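Local coordinates for EH1AB1 (Metagenome, PDB 6I8F), which hydrolyses esters and, with its alpha/beta-hydrolase fold, probably does so through a serine nucleophile carried on a sharp turn between strand and helix, at residues Asp281-Glu285 with Ala286-Thr290; Phe162-Ala166 with Ala167-Val171. All blocks are in the same frame, centred on the assembly; numbering follows the deposited sequence.

Contact 1: residues Asp281-Glu285 with Ala286-Thr290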
ATOM      1  N   ASP A 281      -5.797   8.414  -8.141  1.00 20.68           N
ATOM      2  CA  ASP A 281      -6.280   9.733  -7.721  1.00 21.76           C
ATOM      3  C   ASP A 281      -7.812   9.813  -7.827  1.00 21.16           C
ATOM      4  O   ASP A 281      -8.459  10.296  -6.901  1.00 21.31           O
ATOM      5  CB  ASP A 281      -5.628  10.859  -8.530  1.00 23.26           C
ATOM      6  CG  ASP A 281      -4.169  11.094  -8.182  1.00 25.67           C
ATOM      7  OD1 ASP A 281      -3.714  10.586  -7.122  1.00 26.82           O
ATOM      8  OD2 ASP A 281      -3.489  11.750  -8.989  1.00 27.53           O
ATOM      9  N   ARG A 282      -8.383   9.337  -8.941  1.00 21.48           N
ATOM     10  CA  ARG A 282      -9.836   9.373  -9.148  1.00 22.64           C
ATOM     11  C   ARG A 282     -10.526   8.453  -8.138  1.00 21.65           C
ATOM     12  O   ARG A 282     -11.596   8.815  -7.580  1.00 19.26           O
ATOM     13  CB  ARG A 282     -10.233   8.975 -10.574  1.00 25.97           C
ATOM     14  CG  ARG A 282      -9.693   9.878 -11.680  1.00 29.63           C
ATOM     15  CD  ARG A 282     -10.593  10.988 -12.197  1.00 33.97           C
ATOM     16  NE  ARG A 282     -12.029  10.781 -12.061  1.00 37.81           N
ATOM     17  CZ  ARG A 282     -12.909  10.671 -13.061  1.00 40.61           C
ATOM     18  NH1 ARG A 282     -12.514  10.503 -14.313  1.00 44.82           N
ATOM     19  NH2 ARG A 282     -14.202  10.723 -12.795  1.00 41.95           N
ATOM     20  N   LEU A 283      -9.925   7.275  -7.894  1.00 19.39           N
ATOM     21  CA  LEU A 283     -10.473   6.355  -6.902  1.00 19.32           C
ATOM     22  C   LEU A 283     -10.466   7.034  -5.522  1.00 19.56           C
ATOM     23  O   LEU A 283     -11.469   7.023  -4.833  1.00 19.50           O
ATOM     24  CB  LEU A 283      -9.682   5.042  -6.895  1.00 19.28           C
ATOM     25  CG  LEU A 283      -9.895   4.132  -8.101  1.00 19.34           C
ATOM     26  CD1 LEU A 283      -8.821   3.057  -8.163  1.00 19.08           C
ATOM     27  CD2 LEU A 283     -11.287   3.518  -8.085  1.00 18.56           C
ATOM     28  N   ILE A 284      -9.340   7.652  -5.146  1.00 20.66           N
ATOM     29  CA  ILE A 284      -9.199   8.256  -3.807  1.00 21.89           C
ATOM     30  C   ILE A 284     -10.244   9.366  -3.633  1.00 23.14           C
ATOM     31  O   ILE A 284     -10.948   9.427  -2.626  1.00 21.18           O
ATOM     32  CB  ILE A 284      -7.758   8.754  -3.581  1.00 21.49           C
ATOM     33  CG1 ILE A 284      -6.805   7.571  -3.412  1.00 21.77           C
ATOM     34  CG2 ILE A 284      -7.665   9.709  -2.395  1.00 21.13           C
ATOM     35  CD1 ILE A 284      -5.371   7.891  -3.751  1.00 22.38           C
ATOM     36  N   GLU A 285     -10.344  10.228  -4.647  1.00 25.12           N
ATOM     37  CA  GLU A 285     -11.201  11.399  -4.604  1.00 27.06           C
ATOM     38  C   GLU A 285     -12.684  10.998  -4.552  1.00 25.48           C
ATOM     39  O   GLU A 285     -13.479  11.735  -3.984  1.00 23.61           O
ATOM     40  CB  GLU A 285     -10.806  12.346  -5.737  1.00 31.24           C
ATOM     41  CG  GLU A 285      -9.605  13.202  -5.356  1.00 38.50           C
ATOM     42  CD  GLU A 285      -8.546  13.425  -6.424  1.00 44.88           C
ATOM     43  OE1 GLU A 285      -8.919  13.877  -7.537  1.00 48.88           O
ATOM     44  OE2 GLU A 285      -7.346  13.162  -6.132  1.00 43.70           O
ATOM     45  N   ALA A 286     -13.036   9.818  -5.080  1.00 23.64           N
ATOM     46  CA  ALA A 286     -14.393   9.298  -5.015  1.00 23.26           C
ATOM     47  C   ALA A 286     -14.668   8.586  -3.684  1.00 22.20           C
ATOM     48  O   ALA A 286     -15.735   8.027  -3.497  1.00 21.18           O
ATOM     49  CB  ALA A 286     -14.626   8.348  -6.163  1.00 25.24           C
ATOM     50  N   GLY A 287     -13.700   8.579  -2.767  1.00 20.76           N
ATOM     51  CA  GLY A 287     -13.908   7.992  -1.442  1.00 20.87           C
ATOM     52  C   GLY A 287     -13.802   6.475  -1.456  1.00 19.56           C
ATOM     53  O   GLY A 287     -14.398   5.798  -0.633  1.00 20.19           O
ATOM     54  N   ILE A 288     -13.033   5.931  -2.399  1.00 19.87           N
ATOM     55  CA  ILE A 288     -12.754   4.495  -2.442  1.00 19.93           C
ATOM     56  C   ILE A 288     -11.470   4.240  -1.641  1.00 19.85           C
ATOM     57  O   ILE A 288     -10.505   4.997  -1.769  1.00 19.42           O
ATOM     58  CB  ILE A 288     -12.628   4.001  -3.897  1.00 21.02           C
ATOM     59  CG1 ILE A 288     -13.842   4.373  -4.757  1.00 22.14           C
ATOM     60  CG2 ILE A 288     -12.342   2.503  -3.940  1.00 20.93           C
ATOM     61  CD1 ILE A 288     -15.164   3.871  -4.241  1.00 22.30           C
ATOM     62  N   LYS A 289     -11.466   3.181  -0.817  1.00 18.73           N
ATOM     63  CA  LYS A 289     -10.246   2.737  -0.170  1.00 19.16           C
ATOM     64  C   LYS A 289      -9.240   2.353  -1.263  1.00 18.93           C
ATOM     65  O   LYS A 289      -9.473   1.441  -2.043  1.00 17.79           O
ATOM     66  CB  LYS A 289     -10.473   1.556   0.782  1.00 20.74           C
ATOM     67  CG  LYS A 289      -9.210   1.091   1.507  1.00 21.14           C
ATOM     68  CD  LYS A 289      -9.404  -0.116   2.399  1.00 22.64           C
ATOM     69  CE  LYS A 289     -10.290   0.182   3.595  1.00 23.70           C
ATOM     70  NZ  LYS A 289     -10.533  -1.019   4.438  1.00 24.38           N
ATOM     71  N   THR A 290      -8.127   3.087  -1.315  1.00 17.54           N
ATOM     72  CA  THR A 290      -7.183   2.958  -2.387  1.00 17.75           C
ATOM     73  C   THR A 290      -5.775   2.980  -1.805  1.00 17.05           C
ATOM     74  O   THR A 290      -5.429   3.901  -1.084  1.00 18.43           O
ATOM     75  CB  THR A 290      -7.347   4.081  -3.418  1.00 18.24           C
ATOM     76  OG1 THR A 290      -8.728   4.154  -3.766  1.00 19.24           O
ATOM     77  CG2 THR A 290      -6.491   3.878  -4.651  1.00 18.28           C
TER
HETATM   78  O   HOH W   1     -10.570   7.496  -0.594  1.00 16.04           O
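T290 folds back against the last turn of helix 273-285, where L283 and I284 receive it. T290 CB lies 3.5 Å from I284 CG1, the two side chains crossing at a slant. From CB the branches part: the methyl CG2 reaches on to I284 CG1 and L283 CB, while T290 OG1, set beside the backbone N and anti to the carbonyl carbon (chi1 -50°), sits 3.4 Å from L283 CB. T290 OG1 also donates to I288 O at 2.8 Å, coming from above that carbonyl's plane. The helix ends in a Schellman motif. At G287 phi is positive; G287 N donates to I284 O (2.9 Å), and I288 N reaches back to L283 O at 3.1 Å; A286 N still bonds R282 O, so the carbonyls of R282, L283 and I284 are taken up as the chain reverses. Beyond the turn I288 CB packs on L283 O, and I288 CG1 stands 4.3 Å from L283 CD2. A water lies 2.8 Å from both I284 O and I288 O and can donate to either. This connection delivers the chain to strand 290-296, outermost in the subunit's own sheet, which pairs antiparallel with a strand of the second subunit and carries the sheet across the interface. There E285 OE2 forms a salt bridge with R277 of the second subunit, and I284 packs on that same arginine.

Contact 2: residues Phe162-Ala166 with Ala167-Val171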
ATOM      1  N   PHE A 162     -15.216 -23.233  -7.771  1.00 26.94           N
ATOM      2  CA  PHE A 162     -13.824 -22.820  -7.912  1.00 25.70           C
ATOM      3  C   PHE A 162     -13.141 -22.703  -6.536  1.00 26.60           C
ATOM      4  O   PHE A 162     -12.031 -22.197  -6.449  1.00 26.97           O
ATOM      5  CB  PHE A 162     -13.771 -21.502  -8.692  1.00 25.91           C
ATOM      6  CG  PHE A 162     -14.166 -21.631 -10.140  1.00 25.49           C
ATOM      7  CD1 PHE A 162     -15.489 -21.500 -10.529  1.00 24.39           C
ATOM      8  CD2 PHE A 162     -13.216 -21.919 -11.111  1.00 25.30           C
ATOM      9  CE1 PHE A 162     -15.852 -21.642 -11.858  1.00 24.76           C
ATOM     10  CE2 PHE A 162     -13.580 -22.049 -12.443  1.00 25.59           C
ATOM     11  CZ  PHE A 162     -14.898 -21.919 -12.811  1.00 24.62           C
ATOM     12  N   GLY A 163     -13.798 -23.183  -5.470  1.00 26.61           N
ATOM     13  CA  GLY A 163     -13.257 -23.145  -4.111  1.00 25.35           C
ATOM     14  C   GLY A 163     -12.998 -21.720  -3.638  1.00 25.01           C
ATOM     15  O   GLY A 163     -12.031 -21.463  -2.891  1.00 24.74           O
ATOM     16  N   ALA A 164     -13.878 -20.809  -4.065  1.00 23.01           N
ATOM     17  CA  ALA A 164     -13.762 -19.390  -3.840  1.00 22.93           C
ATOM     18  C   ALA A 164     -14.843 -18.907  -2.875  1.00 22.92           C
ATOM     19  O   ALA A 164     -16.023 -19.259  -3.000  1.00 22.20           O
ATOM     20  CB  ALA A 164     -13.854 -18.638  -5.143  1.00 23.14           C
ATOM     21  N   ASP A 165     -14.410 -18.057  -1.945  1.00 22.67           N
ATOM     22  CA  ASP A 165     -15.289 -17.283  -1.101  1.00 23.09           C
ATOM     23  C   ASP A 165     -15.845 -16.108  -1.923  1.00 23.12           C
ATOM     24  O   ASP A 165     -15.123 -15.157  -2.254  1.00 20.43           O
ATOM     25  CB  ASP A 165     -14.537 -16.855   0.157  1.00 23.16           C
ATOM     26  CG  ASP A 165     -15.329 -15.945   1.069  1.00 23.89           C
ATOM     27  OD1 ASP A 165     -16.527 -15.730   0.795  1.00 24.40           O
ATOM     28  OD2 ASP A 165     -14.725 -15.425   2.026  1.00 26.05           O
ATOM     29  N   ALA A 166     -17.150 -16.174  -2.208  1.00 23.50           N
ATOM     30  CA  ALA A 166     -17.884 -15.244  -3.051  1.00 23.49           C
ATOM     31  C   ALA A 166     -17.890 -13.832  -2.453  1.00 23.70           C
ATOM     32  O   ALA A 166     -18.087 -12.862  -3.169  1.00 21.88           O
ATOM     33  CB  ALA A 166     -19.293 -15.751  -3.217  1.00 25.60           C
ATOM     34  N   ALA A 167     -17.707 -13.719  -1.136  1.00 23.86           N
ATOM     35  CA  ALA A 167     -17.590 -12.413  -0.489  1.00 22.84           C
ATOM     36  C   ALA A 167     -16.188 -11.819  -0.684  1.00 22.07           C
ATOM     37  O   ALA A 167     -15.993 -10.635  -0.430  1.00 21.62           O
ATOM     38  CB  ALA A 167     -17.936 -12.532   0.969  1.00 23.79           C
ATOM     39  N   ARG A 168     -15.216 -12.625  -1.131  1.00 21.29           N
ATOM     40  CA  ARG A 168     -13.822 -12.178  -1.227  1.00 22.36           C
ATOM     41  C   ARG A 168     -13.229 -12.603  -2.577  1.00 20.47           C
ATOM     42  O   ARG A 168     -12.297 -13.391  -2.646  1.00 18.59           O
ATOM     43  CB  ARG A 168     -13.009 -12.683  -0.031  1.00 23.44           C
ATOM     44  CG  ARG A 168     -13.402 -12.024   1.286  1.00 26.22           C
ATOM     45  CD  ARG A 168     -12.625 -12.530   2.488  1.00 28.38           C
ATOM     46  NE  ARG A 168     -12.824 -13.958   2.649  1.00 33.26           N
ATOM     47  CZ  ARG A 168     -12.092 -14.764   3.420  1.00 38.51           C
ATOM     48  NH1 ARG A 168     -11.123 -14.264   4.178  1.00 36.33           N
ATOM     49  NH2 ARG A 168     -12.332 -16.074   3.401  1.00 36.16           N
ATOM     50  N   LEU A 169     -13.767 -11.995  -3.633  1.00 21.39           N
ATOM     51  CA  LEU A 169     -13.379 -12.231  -5.014  1.00 23.67           C
ATOM     52  C   LEU A 169     -12.725 -10.964  -5.563  1.00 22.47           C
ATOM     53  O   LEU A 169     -13.408  -9.971  -5.757  1.00 25.33           O
ATOM     54  CB  LEU A 169     -14.649 -12.554  -5.808  1.00 27.43           C
ATOM     55  CG  LEU A 169     -14.656 -13.857  -6.585  1.00 31.22           C
ATOM     56  CD1 LEU A 169     -14.280 -15.029  -5.685  1.00 32.54           C
ATOM     57  CD2 LEU A 169     -16.029 -14.073  -7.201  1.00 30.57           C
ATOM     58  N   ALA A 170     -11.415 -11.010  -5.811  1.00 19.97           N
ATOM     59  CA  ALA A 170     -10.700  -9.880  -6.387  1.00 18.53           C
ATOM     60  C   ALA A 170     -10.510 -10.115  -7.887  1.00 17.76           C
ATOM     61  O   ALA A 170     -10.533 -11.252  -8.353  1.00 17.76           O
ATOM     62  CB  ALA A 170      -9.365  -9.720  -5.703  1.00 18.43           C
ATOM     63  N   VAL A 171     -10.247  -9.034  -8.615  1.00 16.85           N
ATOM     64  CA  VAL A 171      -9.687  -9.102  -9.962  1.00 17.05           C
ATOM     65  C   VAL A 171      -8.366  -8.332  -9.961  1.00 16.93           C
ATOM     66  O   VAL A 171      -8.156  -7.424  -9.141  1.00 17.54           O
ATOM     67  CB  VAL A 171     -10.640  -8.530 -11.027  1.00 17.51           C
ATOM     68  CG1 VAL A 171     -11.885  -9.385 -11.152  1.00 17.80           C
ATOM     69  CG2 VAL A 171     -11.000  -7.066 -10.766  1.00 18.06           C
TER
HETATM   70  O   HOH W   2     -16.447 -10.778  -3.861  1.00 21.13           O
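D165 and R168 close a type I beta turn, the tight corner through which short strand 164-165 leads into strand 169-174, a central parallel strand of the alpha/beta-hydrolase sheet. Its backbone bond runs from R168 N to D165 O at 2.8 Å, the donor lying above the carbonyl plane. The D165 side chain adds a second clasp: with CG anti to the backbone N (chi1 176°), D165 OD1 comes within 3.0 Å of A167 N and accepts its bond, met from above the carboxylate plane.

The charged interaction uses the other oxygen. D165 OD2 faces the edge of the guanidinium and takes two donors, R168 NE at a very short 2.5 Å and R168 NH2 through a weak, more bent bond, with the two group planes 60° apart. A bend at chi3 (-59°) helps bring NE and NH2 round to this oxygen. NH1 of R168 turns to F327 O, so the guanidinium also ties the corner to the C-terminal helix. With an alanine at D165, the R168 guanidinium would probably lose its carboxylate mate and be freer to turn, and A167 N would be left without its side-chain acceptor.

Apolar contact comes from L169, where L169 CD1 meets A164 CB at 3.7 Å and lies 3.5 Å from D165 O. The leucine also packs on F152 and R156 of helix 143-157 and on T96 of strand 94-100, joining the corner to the layers around it.

A water links the two arms, donating to A166 O at 2.7 Å and accepting from L169 N at 3.0 Å.

From the N terminus, contact 2 comes first: residues 162-171 follow helix 143-157 and close the corner that feeds strand 169-174, which runs beside strand 94-100 and leads towards a probable nucleophile elbow at S175. After strands 198-202 and 262-267, contact 1 closes the loop between helix 273-285 and strand 290-296. The two loops are in series, neither nested nor crossed, with centres about 23 Å apart and nearest atoms about 11 Å apart. Both deliver the chain into parallel strands of one sheet, contact 2 in its interior and contact 1 at the subunit's outermost strand, where the second subunit joins.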